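Local coordinates for cobalamin biosynthesis protein CobN (Mycobacterium tuberculosis, PDB 7C6O) that probably serves as the large, catalytic subunit of cobaltochelatase, the enzyme that inserts cobalt into the corrin ring during cobalamin biosynthesis, at residues I1068-G1079 with A1145-T1156. Sequence-based numbering, arbitrary orientation. Where two conformers were deposited one is given.
Sequences IADSDDYFQYHG and ATVDYLFGYDAT
The ring of Tyr1153 lies against the first turns of helix 1072-1089, with Phe1075 CA and CB over one face, CB 3.7 Å from the ring centroid, and the carbonyl oxygen of Ile1068 in plane at the edge. Phe1075 returns the packing: Gly1152 CA sits over one face of its ring, 3.7 Å from the centroid, while Gln1076 CG of its own helix lies over the opposite face. A chi1 of 88° sets Phe1075 CG between its backbone N and carbonyl carbon and turns a face of the ring onto Gly1152 CA, where the lack of a side chain permits so close an approach. On the third ring, Tyr1149, Asp1072 N lies over the centre of one face, 3.6 Å above the plane, with Ser1071 C toward the rim; Ala1145 O of its own helix lies over the opposite face, and the carbonyl oxygens of Ala1069 and Asp1070 are near the edge. The buried Asp1072 amide has no hydrogen-bonding partner in the model; a water joins Tyr1149 OH to Asp1072 OD1.

Tyr1153 is a knob among Tyr1074, Phe1075, His1078 and Gly1079, and its hydroxyl reaches His1078 ND1 at 3.0 Å, in the plane of the imidazole. That is a hydrogen bond in which either partner could donate; with His1078 NE2 bonded to Ala1057 O, both imidazole nitrogens are engaged, which should fix the ring's rotation. At the far end Thr1156 CB packs 3.3 Å from Gly1079 O.

With glycines where the backbones come close, the axes of 1072-1079 and 1145-1156 approach to 8.6 Å at 6°, a worked example of close parallel helix packing that joins helices 1072-1089 and 1136-1157 in a largely buried contact.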
ATOM      1  N   ILE A1068      15.389   6.383   9.383  1.00 12.62           N
ATOM      2  CA  ILE A1068      15.463   5.013   9.882  1.00 13.88           C
ATOM      3  C   ILE A1068      15.304   4.920  11.390  1.00 16.73           C
ATOM      4  O   ILE A1068      15.111   3.814  11.913  1.00 18.70           O
ATOM      5  CB  ILE A1068      16.785   4.336   9.462  1.00 12.49           C
ATOM      6  CG1 ILE A1068      17.987   5.064  10.066  1.00 16.46           C
ATOM      7  CG2 ILE A1068      16.891   4.283   7.948  1.00 14.92           C
ATOM      8  CD1 ILE A1068      19.286   4.276   9.969  1.00 17.69           C
ATOM      9  N   ALA A1069      15.381   6.043  12.101  1.00 13.89           N
ATOM     10  CA  ALA A1069      15.084   6.093  13.525  1.00 14.98           C
ATOM     11  C   ALA A1069      13.686   6.632  13.801  1.00 16.96           C
ATOM     12  O   ALA A1069      13.340   6.862  14.964  1.00 16.38           O
ATOM     13  CB  ALA A1069      16.132   6.937  14.255  1.00 17.27           C
ATOM     14  N   ASP A1070      12.881   6.835  12.751  1.00 17.19           N
ATOM     15  CA  ASP A1070      11.515   7.335  12.857  1.00 22.60           C
ATOM     16  C   ASP A1070      10.459   6.250  12.741  1.00 20.60           C
ATOM     17  O   ASP A1070       9.300   6.499  13.092  1.00 20.86           O
ATOM     18  CB  ASP A1070      11.236   8.377  11.764  1.00 18.62           C
ATOM     19  CG  ASP A1070      11.581   9.773  12.196  1.00 26.68           C
ATOM     20  OD1 ASP A1070      11.570  10.030  13.418  1.00 30.31           O
ATOM     21  OD2 ASP A1070      11.854  10.615  11.314  1.00 32.15           O
ATOM     22  N   SER A1071      10.818   5.074  12.236  1.00 21.49           N
ATOM     23  CA  SER A1071       9.866   3.992  12.041  0.59 24.76           C
ATOM     24  C   SER A1071      10.482   2.684  12.508  1.00 23.57           C
ATOM     25  O   SER A1071      11.663   2.422  12.266  1.00 24.75           O
ATOM     26  CB  SER A1071       9.441   3.860  10.574  0.59 26.25           C
ATOM     27  OG  SER A1071       8.619   2.718  10.391  0.59 26.46           O
ATOM     28  N   ASP A1072       9.668   1.868  13.178  1.00 21.41           N
ATOM     29  CA  ASP A1072      10.131   0.578  13.669  1.00 20.78           C
ATOM     30  C   ASP A1072      10.472  -0.390  12.543  1.00 14.87           C
ATOM     31  O   ASP A1072      11.201  -1.360  12.775  1.00 17.65           O
ATOM     32  CB  ASP A1072       9.062  -0.046  14.560  1.00 29.76           C
ATOM     33  CG  ASP A1072       7.710  -0.103  13.878  1.00 36.18           C
ATOM     34  OD1 ASP A1072       7.047   0.952  13.782  1.00 39.21           O
ATOM     35  OD2 ASP A1072       7.328  -1.196  13.411  1.00 38.83           O
ATOM     36  N   ASP A1073       9.961  -0.154  11.335  1.00 15.82           N
ATOM     37  CA  ASP A1073      10.094  -1.152  10.278  1.00 15.85           C
ATOM     38  C   ASP A1073      11.536  -1.316   9.819  1.00 12.29           C
ATOM     39  O   ASP A1073      11.926  -2.409   9.393  1.00 12.90           O
ATOM     40  CB  ASP A1073       9.190  -0.785   9.104  1.00 19.29           C
ATOM     41  CG  ASP A1073       7.724  -0.987   9.421  1.00 28.54           C
ATOM     42  OD1 ASP A1073       7.377  -2.054   9.974  1.00 31.21           O
ATOM     43  OD2 ASP A1073       6.922  -0.076   9.132  1.00 32.25           O
ATOM     44  N   TYR A1074      12.348  -0.259   9.905  1.00 11.47           N
ATOM     45  CA  TYR A1074      13.723  -0.369   9.431  1.00 10.76           C
ATOM     46  C   TYR A1074      14.529  -1.320  10.308  1.00 11.51           C
ATOM     47  O   TYR A1074      15.159  -2.255   9.802  1.00 13.31           O
ATOM     48  CB  TYR A1074      14.373   1.015   9.349  1.00  8.43           C
ATOM     49  CG  TYR A1074      13.778   1.849   8.238  1.00 11.23           C
ATOM     50  CD1 TYR A1074      14.212   1.703   6.926  1.00  9.80           C
ATOM     51  CD2 TYR A1074      12.759   2.756   8.495  1.00 13.59           C
ATOM     52  CE1 TYR A1074      13.655   2.449   5.903  1.00 14.78           C
ATOM     53  CE2 TYR A1074      12.199   3.509   7.478  1.00 15.72           C
ATOM     54  CZ  TYR A1074      12.649   3.350   6.186  1.00 17.19           C
ATOM     55  OH  TYR A1074      12.093   4.097   5.174  1.00 20.18           O
ATOM     56  N   PHE A1075      14.507  -1.126  11.630  1.00 13.62           N
ATOM     57  CA  PHE A1075      15.290  -2.030  12.467  1.00 12.43           C
ATOM     58  C   PHE A1075      14.711  -3.440  12.448  1.00 11.68           C
ATOM     59  O   PHE A1075      15.463  -4.413  12.566  1.00 15.69           O
ATOM     60  CB  PHE A1075      15.427  -1.477  13.897  1.00 12.16           C
ATOM     61  CG  PHE A1075      14.316  -1.872  14.848  1.00 13.01           C
ATOM     62  CD1 PHE A1075      14.329  -3.104  15.495  1.00 13.92           C
ATOM     63  CD2 PHE A1075      13.295  -0.983  15.143  1.00 15.54           C
ATOM     64  CE1 PHE A1075      13.318  -3.457  16.380  1.00 14.14           C
ATOM     65  CE2 PHE A1075      12.284  -1.325  16.030  1.00 18.31           C
ATOM     66  CZ  PHE A1075      12.294  -2.567  16.648  1.00 13.94           C
ATOM     67  N   GLN A1076      13.396  -3.576  12.269  1.00 10.29           N
ATOM     68  CA  GLN A1076      12.795  -4.907  12.220  1.00 11.98           C
ATOM     69  C   GLN A1076      13.301  -5.699  11.021  1.00 13.60           C
ATOM     70  O   GLN A1076      13.743  -6.846  11.160  1.00 17.02           O
ATOM     71  CB  GLN A1076      11.273  -4.801  12.168  1.00 13.71           C
ATOM     72  CG  GLN A1076      10.616  -4.434  13.475  1.00 18.78           C
ATOM     73  CD  GLN A1076       9.154  -4.823  13.489  1.00 21.77           C
ATOM     74  OE1 GLN A1076       8.814  -5.982  13.721  1.00 20.73           O
ATOM     75  NE2 GLN A1076       8.280  -3.858  13.226  1.00 23.34           N
ATOM     76  N   TYR A1077      13.233  -5.103   9.830  1.00 12.74           N
ATOM     77  CA  TYR A1077      13.623  -5.805   8.610  1.00 12.67           C
ATOM     78  C   TYR A1077      15.132  -5.763   8.398  1.00 12.53           C
ATOM     79  O   TYR A1077      15.780  -6.805   8.243  1.00 11.42           O
ATOM     80  CB  TYR A1077      12.897  -5.201   7.406  1.00 13.15           C
ATOM     81  CG  TYR A1077      11.453  -5.623   7.296  1.00 15.12           C
ATOM     82  CD1 TYR A1077      10.460  -4.967   8.015  1.00 15.48           C
ATOM     83  CD2 TYR A1077      11.080  -6.680   6.476  1.00 17.94           C
ATOM     84  CE1 TYR A1077       9.136  -5.352   7.920  1.00 17.92           C
ATOM     85  CE2 TYR A1077       9.760  -7.072   6.375  1.00 16.98           C
ATOM     86  CZ  TYR A1077       8.794  -6.404   7.097  1.00 19.91           C
ATOM     87  OH  TYR A1077       7.481  -6.788   6.997  1.00 25.22           O
ATOM     88  N   HIS A1078      15.703  -4.560   8.377  1.00 13.96           N
ATOM     89  CA  HIS A1078      17.131  -4.411   8.110  1.00 13.89           C
ATOM     90  C   HIS A1078      17.959  -4.949   9.270  1.00 15.02           C
ATOM     91  O   HIS A1078      18.823  -5.814   9.088  1.00 13.86           O
ATOM     92  CB  HIS A1078      17.452  -2.939   7.848  1.00 13.03           C
ATOM     93  CG  HIS A1078      18.809  -2.703   7.266  1.00 13.30           C
ATOM     94  ND1 HIS A1078      19.506  -1.530   7.467  1.00 13.88           N
ATOM     95  CD2 HIS A1078      19.586  -3.471   6.466  1.00 14.96           C
ATOM     96  CE1 HIS A1078      20.659  -1.591   6.826  1.00 14.67           C
ATOM     97  NE2 HIS A1078      20.731  -2.757   6.208  1.00 14.61           N
ATOM     98  N   GLY A1079      17.706  -4.444  10.478  1.00 11.77           N
ATOM     99  CA  GLY A1079      18.416  -4.953  11.638  1.00 14.09           C
ATOM    100  C   GLY A1079      18.125  -6.419  11.899  1.00 15.00           C
ATOM    101  O   GLY A1079      19.008  -7.172  12.311  1.00 13.87           O
ATOM    102  N   ALA A1145       9.636   7.512  20.700  1.00 14.19           N
ATOM    103  CA  ALA A1145       9.723   6.478  19.676  1.00 14.32           C
ATOM    104  C   ALA A1145      11.125   6.408  19.092  1.00 13.66           C
ATOM    105  O   ALA A1145      11.638   5.317  18.815  1.00 13.94           O
ATOM    106  CB  ALA A1145       8.696   6.733  18.574  1.00 16.00           C
ATOM    107  N   THR A1146      11.765   7.569  18.905  1.00 13.66           N
ATOM    108  CA  THR A1146      13.130   7.595  18.392  1.00 13.91           C
ATOM    109  C   THR A1146      14.076   6.825  19.306  1.00 11.97           C
ATOM    110  O   THR A1146      14.946   6.088  18.829  1.00 12.59           O
ATOM    111  CB  THR A1146      13.598   9.042  18.220  1.00 16.37           C
ATOM    112  OG1 THR A1146      12.784   9.696  17.236  1.00 15.50           O
ATOM    113  CG2 THR A1146      15.056   9.093  17.776  1.00 15.59           C
ATOM    114  N   VAL A1147      13.914   6.970  20.624  1.00 11.67           N
ATOM    115  CA  VAL A1147      14.742   6.203  21.552  1.00 12.72           C
ATOM    116  C   VAL A1147      14.511   4.709  21.360  1.00 13.20           C
ATOM    117  O   VAL A1147      15.462   3.917  21.333  1.00 12.72           O
ATOM    118  CB  VAL A1147      14.471   6.637  23.005  1.00 11.54           C
ATOM    119  CG1 VAL A1147      15.242   5.755  23.971  1.00 12.75           C
ATOM    120  CG2 VAL A1147      14.848   8.101  23.202  1.00 10.22           C
ATOM    121  N   ASP A1148      13.248   4.304  21.211  1.00 11.69           N
ATOM    122  CA  ASP A1148      12.934   2.887  21.049  1.00 13.13           C
ATOM    123  C   ASP A1148      13.507   2.330  19.751  1.00 12.30           C
ATOM    124  O   ASP A1148      13.998   1.196  19.720  1.00 14.68           O
ATOM    125  CB  ASP A1148      11.419   2.674  21.086  1.00 13.98           C
ATOM    126  CG  ASP A1148      10.850   2.691  22.496  1.00 20.78           C
ATOM    127  OD1 ASP A1148      11.631   2.621  23.468  1.00 19.46           O
ATOM    128  OD2 ASP A1148       9.611   2.777  22.629  1.00 24.23           O
ATOM    129  N   TYR A1149      13.447   3.107  18.668  1.00 10.32           N
ATOM    130  CA  TYR A1149      13.880   2.591  17.375  1.00 11.15           C
ATOM    131  C   TYR A1149      15.398   2.579  17.262  1.00 12.19           C
ATOM    132  O   TYR A1149      15.968   1.669  16.653  1.00 13.37           O
ATOM    133  CB  TYR A1149      13.245   3.405  16.245  1.00 10.87           C
ATOM    134  CG  TYR A1149      11.730   3.437  16.318  1.00 15.91           C
ATOM    135  CD1 TYR A1149      11.025   2.421  16.958  1.00 15.54           C
ATOM    136  CD2 TYR A1149      11.006   4.486  15.762  1.00 18.50           C
ATOM    137  CE1 TYR A1149       9.645   2.448  17.040  1.00 17.86           C
ATOM    138  CE2 TYR A1149       9.621   4.518  15.838  1.00 18.29           C
ATOM    139  CZ  TYR A1149       8.949   3.497  16.477  1.00 19.87           C
ATOM    140  OH  TYR A1149       7.574   3.523  16.557  1.00 22.40           O
ATOM    141  N   LEU A1150      16.070   3.573  17.848  1.00 12.95           N
ATOM    142  CA  LEU A1150      17.520   3.492  17.977  1.00 12.93           C
ATOM    143  C   LEU A1150      17.923   2.279  18.805  1.00 11.82           C
ATOM    144  O   LEU A1150      18.869   1.565  18.452  1.00 11.48           O
ATOM    145  CB  LEU A1150      18.069   4.776  18.602  1.00 13.95           C
ATOM    146  CG  LEU A1150      18.077   6.011  17.702  1.00 14.88           C
ATOM    147  CD1 LEU A1150      18.567   7.225  18.478  1.00 14.24           C
ATOM    148  CD2 LEU A1150      18.943   5.774  16.469  1.00 14.79           C
ATOM    149  N   PHE A1151      17.208   2.027  19.905  1.00 12.05           N
ATOM    150  CA  PHE A1151      17.457   0.832  20.705  1.00 12.69           C
ATOM    151  C   PHE A1151      17.254  -0.430  19.875  1.00 12.24           C
ATOM    152  O   PHE A1151      18.070  -1.359  19.928  1.00 13.02           O
ATOM    153  CB  PHE A1151      16.538   0.827  21.931  1.00 14.26           C
ATOM    154  CG  PHE A1151      16.649  -0.416  22.779  1.00 15.58           C
ATOM    155  CD1 PHE A1151      17.570  -0.486  23.813  1.00 15.16           C
ATOM    156  CD2 PHE A1151      15.825  -1.510  22.548  1.00 16.36           C
ATOM    157  CE1 PHE A1151      17.672  -1.623  24.598  1.00 16.18           C
ATOM    158  CE2 PHE A1151      15.925  -2.651  23.328  1.00 16.52           C
ATOM    159  CZ  PHE A1151      16.849  -2.707  24.355  1.00 16.79           C
ATOM    160  N   GLY A1152      16.166  -0.481  19.103  1.00 14.33           N
ATOM    161  CA  GLY A1152      15.913  -1.650  18.273  1.00 14.52           C
ATOM    162  C   GLY A1152      17.021  -1.904  17.270  1.00 14.00           C
ATOM    163  O   GLY A1152      17.452  -3.044  17.077  1.00 10.45           O
ATOM    164  N   TYR A1153      17.508  -0.840  16.626  1.00 13.95           N
ATOM    165  CA  TYR A1153      18.613  -0.975  15.685  1.00 12.52           C
ATOM    166  C   TYR A1153      19.917  -1.318  16.395  1.00 13.54           C
ATOM    167  O   TYR A1153      20.779  -1.991  15.816  1.00 11.83           O
ATOM    168  CB  TYR A1153      18.770   0.319  14.888  1.00 13.97           C
ATOM    169  CG  TYR A1153      18.490   0.206  13.405  1.00 13.52           C
ATOM    170  CD1 TYR A1153      17.692   1.145  12.764  1.00 13.07           C
ATOM    171  CD2 TYR A1153      19.044  -0.814  12.640  1.00 11.39           C
ATOM    172  CE1 TYR A1153      17.439   1.067  11.407  1.00 12.25           C
ATOM    173  CE2 TYR A1153      18.797  -0.902  11.277  1.00 12.85           C
ATOM    174  CZ  TYR A1153      17.993   0.047  10.668  1.00 14.08           C
ATOM    175  OH  TYR A1153      17.739  -0.018   9.316  1.00 15.13           O
ATOM    176  N   ASP A1154      20.088  -0.853  17.637  1.00 14.22           N
ATOM    177  CA  ASP A1154      21.279  -1.211  18.400  1.00 10.86           C
ATOM    178  C   ASP A1154      21.217  -2.662  18.859  1.00 13.21           C
ATOM    179  O   ASP A1154      22.211  -3.393  18.767  1.00 14.61           O
ATOM    180  CB  ASP A1154      21.439  -0.273  19.600  1.00 14.60           C
ATOM    181  CG  ASP A1154      22.832  -0.335  20.211  1.00 15.85           C
ATOM    182  OD1 ASP A1154      23.798  -0.584  19.462  1.00 15.42           O
ATOM    183  OD2 ASP A1154      22.960  -0.139  21.440  1.00 13.49           O
ATOM    184  N   ALA A1155      20.052  -3.098  19.346  1.00 14.43           N
ATOM    185  CA  ALA A1155      19.900  -4.482  19.780  1.00 16.70           C
ATOM    186  C   ALA A1155      20.152  -5.454  18.634  1.00 17.92           C
ATOM    187  O   ALA A1155      20.735  -6.526  18.836  1.00 16.70           O
ATOM    188  CB  ALA A1155      18.503  -4.698  20.366  1.00 17.10           C
ATOM    189  N   THR A1156      19.727  -5.097  17.422  1.00 13.87           N
ATOM    190  CA  THR A1156      19.877  -6.002  16.290  1.00 14.70           C
ATOM    191  C   THR A1156      21.209  -5.834  15.569  1.00 17.17           C
ATOM    192  O   THR A1156      21.822  -6.832  15.174  1.00 16.85           O
ATOM    193  CB  THR A1156      18.725  -5.810  15.296  1.00 14.01           C
ATOM    194  OG1 THR A1156      18.608  -4.421  14.943  1.00 13.87           O
ATOM    195  CG2 THR A1156      17.409  -6.306  15.896  1.00 12.42           C
TER
HETATM  196  O   HOH W   1       5.807   1.646  16.707  1.00 35.63           O